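Local coordinates for protein endoglucanase (Clostridium thermocellum, PDB 2C4X) that binds beta-glucan chains and xyloglucan through its C-terminal CBM44 module, which follows a PKD domain, in a cellulosomal enzyme probably active as a cellulase, at residues A[114-119]-A[149-154]; A[137-142]-A[242-247]; A[46-51]-A[59-64]. The protein carries 1 engineered substitution. One frame throughout, in Å; residues are numbered along the deposited sequence.

Interaction 1 (A[114-119]-A[149-154]); sequences TTSGTN and TAELKL
Ser116 and Glu151 face each other as a hydrogen-bonded antiparallel pair, and their side chains add a polar link to the backbone bonds. Ser116 OG lies 2.9 Å from Glu151 OE1 and donates to it, using the anti lone pair of that oxygen; the bend in the glutamate chain at chi2 (83°) brings the carboxylate back over the neighbouring strand. The same hydroxyl accepts from Lys153 NZ at 3.2 Å, so OG is gripped twice and joins an ammonium to a carboxylate without the two charges meeting directly. Lys153 reaches it with a chain extended beyond CG, its CG passing 3.6 Å from Thr114 OG1.

Beneath these groups the backbone bond from Glu151 N to Ser116 O is short and almost straight (2.8 Å, 177°). The opposite face is mostly apolar: Leu152 CD1 comes within 3.9 Å of Thr115 CG2, and both side chains also touch Trp140 of the other sheet. Its polar exception is Thr115 OG1, held by Gly122 O. Back on the serine side, Gln234 makes a weak bond to Glu151 OE2. With strand axes 4.6 Å apart and at 165°, the pair forms the antiparallel edge of one sheet of the CBM44 beta-sandwich, strand 114-117 being outermost within this chain.

Interaction 2 (A[137-142]-A[242-247]); sequences GLKWTV and EFTIYV
Val142 and Phe243 close one end of an antiparallel strand pair inside a sheet of the CBM44 beta-sandwich, where the segments run at 158° with axes 4.6 Å apart. Their contact belongs to the tightly packed face, which looks into the sandwich core. Val142 CB sits over one face of the phenyl ring, 3.9 Å from its centroid and 26° off the normal, and CG1 reaches the ring at CZ. The Phe243 ring gets there because its CG lies between the backbone N and the carbonyl carbon (chi1 58°), which turns it toward the partner strand. Further along, Ile245 CG2 meets Trp140 CE3 at 3.8 Å, the two side chains lying side by side, while Ile245 CD1 is at the edge of the phenyl ring. Val142 CG2 is over a face of the indole. Val235 and Leu152 of the opposing sheet pack on Trp140 from across the sandwich.

The other face is looser and more polar, with Lys139, Thr141 and Thr244 partly exposed, though Tyr246 is buried. Lys139 runs fully extended beside the Tyr246 ring, its CG 3.6 Å from CE2 of that tyrosine, and carries NZ to a salt bridge with Glu129; Tyr246 OH makes a weak hydrogen bond to the same carboxylate. Glu242, at the exposed end, brings OE2 to 3.5 Å from Thr141 CG2. Between the two faces, six backbone hydrogen bonds join the strands, the one from Trp140 N to Ile245 O measuring 2.7 Å. On the polar face, the hydroxyls Thr141 OG1 and Thr244 OG1 share a hydrogen bond of 3.0 Å.

Interaction 3 (A[46-51]-A[59-64]); sequences WDFGDG and PTITYK
Phe48 and Tyr63 make the aromatic part of this contact. Their rings stack face to face, slightly offset, centroids 3.9 Å apart and planes only 2° from parallel, with Phe48 CG over the tyrosine ring and Tyr63 CD1 over the phenyl ring. Each CB also lies over the other ring.

Aliphatic packing continues the line through Ile61. Its CG2 stands over the five-membered ring of Trp46, 3.7 Å from the centroid and 13° off the normal, and also meets the Phe48 ring at its edge, near CZ at 4.0 Å. One methyl thus serves two aromatic groups.

The polar contacts lie at the two ends. Tyr63 OH donates to the syn lone pair of Asp50 OD2 at 2.5 Å, a short bond with the carboxylate and ring planes 70° apart; Asp50 OD1 takes the backbone N of Tyr52, fixing the acid. At the other end, a water accepts from Trp46 NE1 (2.7 Å) and gives a weak bond to Thr60 O. Within 46-51, Asp47 OD1 accepts from Gly49 N in an Asx turn. Trp46 on strand 41-47, with Phe48 and Asp50 in the turn after it, thus meets strand 60-63 of the other sheet: side-chain packing between the two sheets of the PKD beta-sandwich, with Trp46 and Phe48 buried.

How the interactions relate
Interaction 3 comes first along the chain and lies in the PKD domain, while interactions 1 and 2 share the CBM44 module. The centre of interaction 3 is about 48 Å from that of interaction 1 and about 42 Å from that of interaction 2, and it meets neither, as expected of two separate domains in series. Interactions 1 and 2 have centres about 12 Å apart and alternating segments: strand 137-145 is followed directly by strand 148-155, yet the two belong to opposing sheets. They meet where Trp140 CZ2 packs on Glu151 C at 3.5 Å and Val142 CG1 on Ala150 CB. Interactions 1 and 2 pair strands within sheets, whereas interaction 3 spans two.

Interaction 1 (A[114-119]-A[149-154])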
# COMPACT_ATOMS: atom_id res chain seq x y z
N THR A 114 8.50 9.73 17.84
CA THR A 114 8.86 9.62 19.26
C THR A 114 7.91 8.64 19.95
O THR A 114 6.95 8.19 19.34
CB THR A 114 8.77 11.00 19.99
OG1 THR A 114 7.44 11.51 19.90
CG2 THR A 114 9.73 12.02 19.38
N THR A 115 8.17 8.33 21.21
CA THR A 115 7.28 7.45 21.96
C THR A 115 6.74 8.11 23.22
O THR A 115 7.34 9.03 23.77
CB THR A 115 7.97 6.12 22.32
OG1 THR A 115 9.15 6.40 23.07
CG2 THR A 115 8.33 5.32 21.07
N SER A 116 5.57 7.65 23.66
CA SER A 116 5.05 8.00 24.97
C SER A 116 4.13 6.88 25.44
O SER A 116 3.78 5.98 24.67
CB SER A 116 4.31 9.34 24.93
OG SER A 116 3.40 9.42 23.85
N GLY A 117 3.74 6.93 26.70
CA GLY A 117 2.84 5.92 27.21
C GLY A 117 2.53 6.11 28.67
O GLY A 117 3.23 6.85 29.36
N THR A 118 1.49 5.43 29.12
CA THR A 118 1.06 5.47 30.50
C THR A 118 0.79 4.03 30.92
O THR A 118 0.11 3.28 30.21
CB THR A 118 -0.17 6.42 30.68
OG1 THR A 118 -0.54 6.48 32.06
CG2 THR A 118 -1.37 5.97 29.84
N ASN A 119 1.37 3.63 32.06
CA ASN A 119 1.43 2.23 32.50
C ASN A 119 2.16 1.36 31.47
O ASN A 119 2.06 0.13 31.50
CB ASN A 119 0.03 1.68 32.80
CG ASN A 119 -0.09 1.16 34.21
OD1 ASN A 119 -1.03 0.44 34.54
ND2 ASN A 119 0.85 1.54 35.07
N THR A 149 -1.66 2.43 27.85
CA THR A 149 -1.64 2.85 26.47
C THR A 149 -0.20 3.21 26.12
O THR A 149 0.52 3.74 26.95
CB THR A 149 -2.57 4.07 26.27
OG1 THR A 149 -3.85 3.82 26.86
CG2 THR A 149 -2.80 4.31 24.84
N ALA A 150 0.21 2.91 24.89
CA ALA A 150 1.51 3.35 24.38
C ALA A 150 1.34 3.92 22.98
O ALA A 150 0.53 3.42 22.21
CB ALA A 150 2.52 2.18 24.39
N GLU A 151 2.08 4.99 22.68
CA GLU A 151 2.01 5.63 21.36
C GLU A 151 3.37 5.67 20.68
O GLU A 151 4.39 5.84 21.33
CB GLU A 151 1.49 7.08 21.44
CG GLU A 151 0.09 7.23 21.97
CD GLU A 151 0.04 7.24 23.50
OE1 GLU A 151 0.98 7.76 24.14
OE2 GLU A 151 -0.93 6.71 24.05
N LEU A 152 3.35 5.50 19.36
CA LEU A 152 4.48 5.84 18.50
C LEU A 152 3.95 6.96 17.61
O LEU A 152 3.04 6.73 16.81
CB LEU A 152 4.90 4.62 17.66
CG LEU A 152 6.03 4.84 16.65
CD1 LEU A 152 7.29 5.34 17.35
CD2 LEU A 152 6.30 3.58 15.83
N LYS A 153 4.51 8.15 17.73
CA LYS A 153 3.84 9.35 17.23
C LYS A 153 4.77 10.37 16.56
O LYS A 153 5.97 10.43 16.85
CB LYS A 153 3.06 10.03 18.38
CG LYS A 153 3.95 10.74 19.41
CD LYS A 153 3.16 11.25 20.59
CE LYS A 153 4.06 11.97 21.58
NZ LYS A 153 3.26 12.42 22.76
N LEU A 154 4.18 11.14 15.66
CA LEU A 154 4.85 12.25 15.00
C LEU A 154 4.03 13.51 15.28
O LEU A 154 2.87 13.60 14.88
CB LEU A 154 4.87 12.00 13.49
CG LEU A 154 5.95 12.52 12.52
CD1 LEU A 154 5.26 13.02 11.25
CD2 LEU A 154 6.91 13.59 13.06

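Interaction 2 (A[137-142]-A[242-247])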
# COMPACT_ATOMS: atom_id res chain seq x y z
N GLY A 137 13.07 -0.11 8.59
CA GLY A 137 11.79 0.33 9.13
C GLY A 137 12.00 0.71 10.58
O GLY A 137 13.14 0.89 11.02
N LEU A 138 10.90 0.84 11.33
CA LEU A 138 10.99 1.11 12.77
C LEU A 138 10.76 -0.16 13.57
O LEU A 138 9.99 -1.05 13.16
CB LEU A 138 9.99 2.19 13.20
CG LEU A 138 10.20 3.61 12.68
CD1 LEU A 138 9.19 4.59 13.29
CD2 LEU A 138 11.64 4.09 12.92
N LYS A 139 11.44 -0.24 14.71
CA LYS A 139 11.27 -1.33 15.65
C LYS A 139 10.85 -0.69 16.96
O LYS A 139 11.60 0.07 17.57
CB LYS A 139 12.57 -2.11 15.80
CG LYS A 139 12.53 -3.25 16.80
CD LYS A 139 13.91 -3.88 16.94
CE LYS A 139 13.96 -4.84 18.11
NZ LYS A 139 15.26 -5.58 18.18
N TRP A 140 9.63 -1.00 17.38
CA TRP A 140 9.00 -0.34 18.52
C TRP A 140 8.77 -1.36 19.62
O TRP A 140 7.93 -2.25 19.49
CB TRP A 140 7.69 0.31 18.06
CG TRP A 140 6.82 0.99 19.12
CD1 TRP A 140 7.24 1.62 20.26
CD2 TRP A 140 5.39 1.13 19.08
NE1 TRP A 140 6.14 2.13 20.95
CE2 TRP A 140 5.00 1.84 20.24
CE3 TRP A 140 4.40 0.72 18.17
CZ2 TRP A 140 3.65 2.14 20.52
CZ3 TRP A 140 3.06 1.03 18.45
CH2 TRP A 140 2.70 1.73 19.61
N THR A 141 9.54 -1.24 20.70
CA THR A 141 9.46 -2.18 21.81
C THR A 141 8.74 -1.55 23.00
O THR A 141 9.17 -0.52 23.51
CB THR A 141 10.86 -2.71 22.23
OG1 THR A 141 11.54 -3.22 21.07
CG2 THR A 141 10.74 -3.82 23.27
N VAL A 142 7.65 -2.19 23.42
CA VAL A 142 6.81 -1.70 24.51
C VAL A 142 6.88 -2.63 25.71
O VAL A 142 6.72 -3.84 25.59
CB VAL A 142 5.33 -1.55 24.06
CG1 VAL A 142 4.46 -1.03 25.22
CG2 VAL A 142 5.22 -0.64 22.85
N GLU A 242 6.46 -7.55 27.71
CA GLU A 242 7.24 -6.84 26.72
C GLU A 242 6.98 -7.43 25.33
O GLU A 242 6.95 -8.65 25.16
CB GLU A 242 8.73 -6.90 27.06
CG GLU A 242 9.63 -5.99 26.21
CD GLU A 242 11.10 -6.09 26.59
OE1 GLU A 242 11.50 -7.08 27.25
OE2 GLU A 242 11.88 -5.18 26.23
N PHE A 243 6.77 -6.55 24.35
CA PHE A 243 6.48 -6.95 22.98
C PHE A 243 7.06 -5.95 21.97
O PHE A 243 7.27 -4.78 22.28
CB PHE A 243 4.97 -7.15 22.77
CG PHE A 243 4.13 -5.92 23.07
CD1 PHE A 243 3.69 -5.66 24.37
CD2 PHE A 243 3.77 -5.04 22.06
CE1 PHE A 243 2.92 -4.54 24.65
CE2 PHE A 243 3.00 -3.92 22.33
CZ PHE A 243 2.57 -3.67 23.64
N THR A 244 7.29 -6.43 20.75
CA THR A 244 7.90 -5.60 19.72
C THR A 244 7.06 -5.53 18.46
O THR A 244 6.73 -6.55 17.84
CB THR A 244 9.36 -6.04 19.40
OG1 THR A 244 10.17 -5.85 20.57
CG2 THR A 244 9.95 -5.21 18.27
N ILE A 245 6.71 -4.30 18.09
CA ILE A 245 5.95 -4.02 16.88
C ILE A 245 6.88 -3.39 15.86
O ILE A 245 7.77 -2.61 16.22
CB ILE A 245 4.74 -3.10 17.21
CG1 ILE A 245 3.65 -3.92 17.91
CG2 ILE A 245 4.20 -2.41 15.96
CD1 ILE A 245 2.73 -3.10 18.78
N TYR A 246 6.71 -3.75 14.59
CA TYR A 246 7.46 -3.14 13.51
C TYR A 246 6.54 -2.29 12.65
O TYR A 246 5.38 -2.65 12.41
CB TYR A 246 8.17 -4.20 12.67
CG TYR A 246 9.18 -5.02 13.44
CD1 TYR A 246 8.78 -6.12 14.20
CD2 TYR A 246 10.53 -4.68 13.43
CE1 TYR A 246 9.71 -6.87 14.92
CE2 TYR A 246 11.46 -5.42 14.15
CZ TYR A 246 11.05 -6.52 14.89
OH TYR A 246 11.96 -7.27 15.60
N VAL A 247 7.06 -1.14 12.22
CA VAL A 247 6.29 -0.16 11.45
C VAL A 247 7.14 0.32 10.29
O VAL A 247 8.30 0.68 10.47
CB VAL A 247 5.89 1.07 12.32
CG1 VAL A 247 5.07 2.06 11.49
CG2 VAL A 247 5.12 0.64 13.57

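Interaction 3 (A[46-51]-A[59-64])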
# COMPACT_ATOMS: atom_id res chain seq x y z
N TRP A 46 -0.82 -4.38 -28.63
CA TRP A 46 -0.76 -4.08 -27.20
C TRP A 46 -0.26 -2.66 -26.95
O TRP A 46 0.72 -2.23 -27.58
CB TRP A 46 0.22 -5.03 -26.52
CG TRP A 46 -0.12 -6.48 -26.63
CD1 TRP A 46 0.27 -7.35 -27.61
CD2 TRP A 46 -0.90 -7.25 -25.71
NE1 TRP A 46 -0.23 -8.61 -27.37
CE2 TRP A 46 -0.96 -8.57 -26.21
CE3 TRP A 46 -1.59 -6.94 -24.52
CZ2 TRP A 46 -1.65 -9.60 -25.55
CZ3 TRP A 46 -2.28 -7.95 -23.87
CH2 TRP A 46 -2.30 -9.27 -24.39
N ASP A 47 -0.92 -1.96 -26.03
CA ASP A 47 -0.42 -0.69 -25.52
C ASP A 47 -0.18 -0.94 -24.04
O ASP A 47 -1.12 -1.23 -23.29
CB ASP A 47 -1.44 0.43 -25.76
CG ASP A 47 -0.97 1.79 -25.25
OD1 ASP A 47 -0.26 1.87 -24.23
OD2 ASP A 47 -1.32 2.80 -25.88
N PHE A 48 1.08 -0.86 -23.62
CA PHE A 48 1.48 -1.24 -22.27
C PHE A 48 1.25 -0.13 -21.23
O PHE A 48 1.39 -0.35 -20.03
CB PHE A 48 2.92 -1.79 -22.27
CG PHE A 48 3.07 -3.04 -23.09
CD1 PHE A 48 2.56 -4.26 -22.62
CD2 PHE A 48 3.67 -3.00 -24.35
CE1 PHE A 48 2.67 -5.42 -23.38
CE2 PHE A 48 3.78 -4.16 -25.12
CZ PHE A 48 3.28 -5.37 -24.62
N GLY A 49 0.83 1.04 -21.72
CA GLY A 49 0.48 2.17 -20.87
C GLY A 49 1.62 3.05 -20.40
O GLY A 49 1.40 4.00 -19.67
N ASP A 50 2.84 2.74 -20.84
CA ASP A 50 4.04 3.45 -20.38
C ASP A 50 4.73 4.25 -21.50
O ASP A 50 5.77 4.88 -21.26
CB ASP A 50 5.02 2.45 -19.75
CG ASP A 50 5.54 1.40 -20.75
OD1 ASP A 50 5.02 1.33 -21.89
OD2 ASP A 50 6.47 0.65 -20.40
N GLY A 51 4.16 4.24 -22.70
CA GLY A 51 4.80 4.85 -23.87
C GLY A 51 5.17 3.85 -24.97
O GLY A 51 5.38 4.24 -26.11
N PRO A 59 -1.01 -15.09 -29.49
CA PRO A 59 -1.69 -14.43 -28.36
C PRO A 59 -0.89 -14.13 -27.08
O PRO A 59 -1.43 -13.49 -26.17
CB PRO A 59 -2.87 -15.36 -28.06
CG PRO A 59 -2.53 -16.67 -28.64
CD PRO A 59 -1.39 -16.51 -29.62
N THR A 60 0.36 -14.55 -26.98
CA THR A 60 1.14 -14.16 -25.79
C THR A 60 2.26 -13.17 -26.12
O THR A 60 2.73 -13.08 -27.25
CB THR A 60 1.69 -15.37 -24.98
OG1 THR A 60 2.82 -15.91 -25.66
CG2 THR A 60 0.62 -16.45 -24.78
N ILE A 61 2.67 -12.41 -25.10
CA ILE A 61 3.76 -11.45 -25.22
C ILE A 61 4.30 -11.25 -23.81
O ILE A 61 3.57 -11.37 -22.83
CB ILE A 61 3.30 -10.10 -25.89
CG1 ILE A 61 4.52 -9.30 -26.40
CG2 ILE A 61 2.42 -9.25 -24.93
CD1 ILE A 61 4.22 -8.27 -27.51
N THR A 62 5.60 -11.01 -23.71
CA THR A 62 6.20 -10.71 -22.42
C THR A 62 6.73 -9.28 -22.40
O THR A 62 7.13 -8.74 -23.45
CB THR A 62 7.28 -11.78 -21.99
OG1 THR A 62 7.71 -11.52 -20.65
CG2 THR A 62 8.49 -11.77 -22.92
N TYR A 63 6.69 -8.66 -21.23
CA TYR A 63 6.99 -7.25 -21.07
C TYR A 63 7.53 -6.93 -19.67
O TYR A 63 7.16 -7.58 -18.69
CB TYR A 63 5.73 -6.40 -21.36
CG TYR A 63 6.06 -4.95 -21.59
CD1 TYR A 63 6.67 -4.55 -22.78
CD2 TYR A 63 5.80 -3.99 -20.61
CE1 TYR A 63 7.02 -3.23 -22.99
CE2 TYR A 63 6.14 -2.66 -20.82
CZ TYR A 63 6.74 -2.29 -22.01
OH TYR A 63 7.10 -0.98 -22.24
N LYS A 64 8.40 -5.92 -19.58
CA LYS A 64 8.97 -5.45 -18.32
C LYS A 64 8.73 -3.95 -18.16
O LYS A 64 8.95 -3.19 -19.10
CB LYS A 64 10.49 -5.69 -18.30
CG LYS A 64 10.92 -7.13 -18.43
CD LYS A 64 12.44 -7.27 -18.47
CE LYS A 64 12.95 -7.26 -19.89
NZ LYS A 64 14.43 -7.55 -19.98
O HOH W 1 0.36 -11.08 -28.26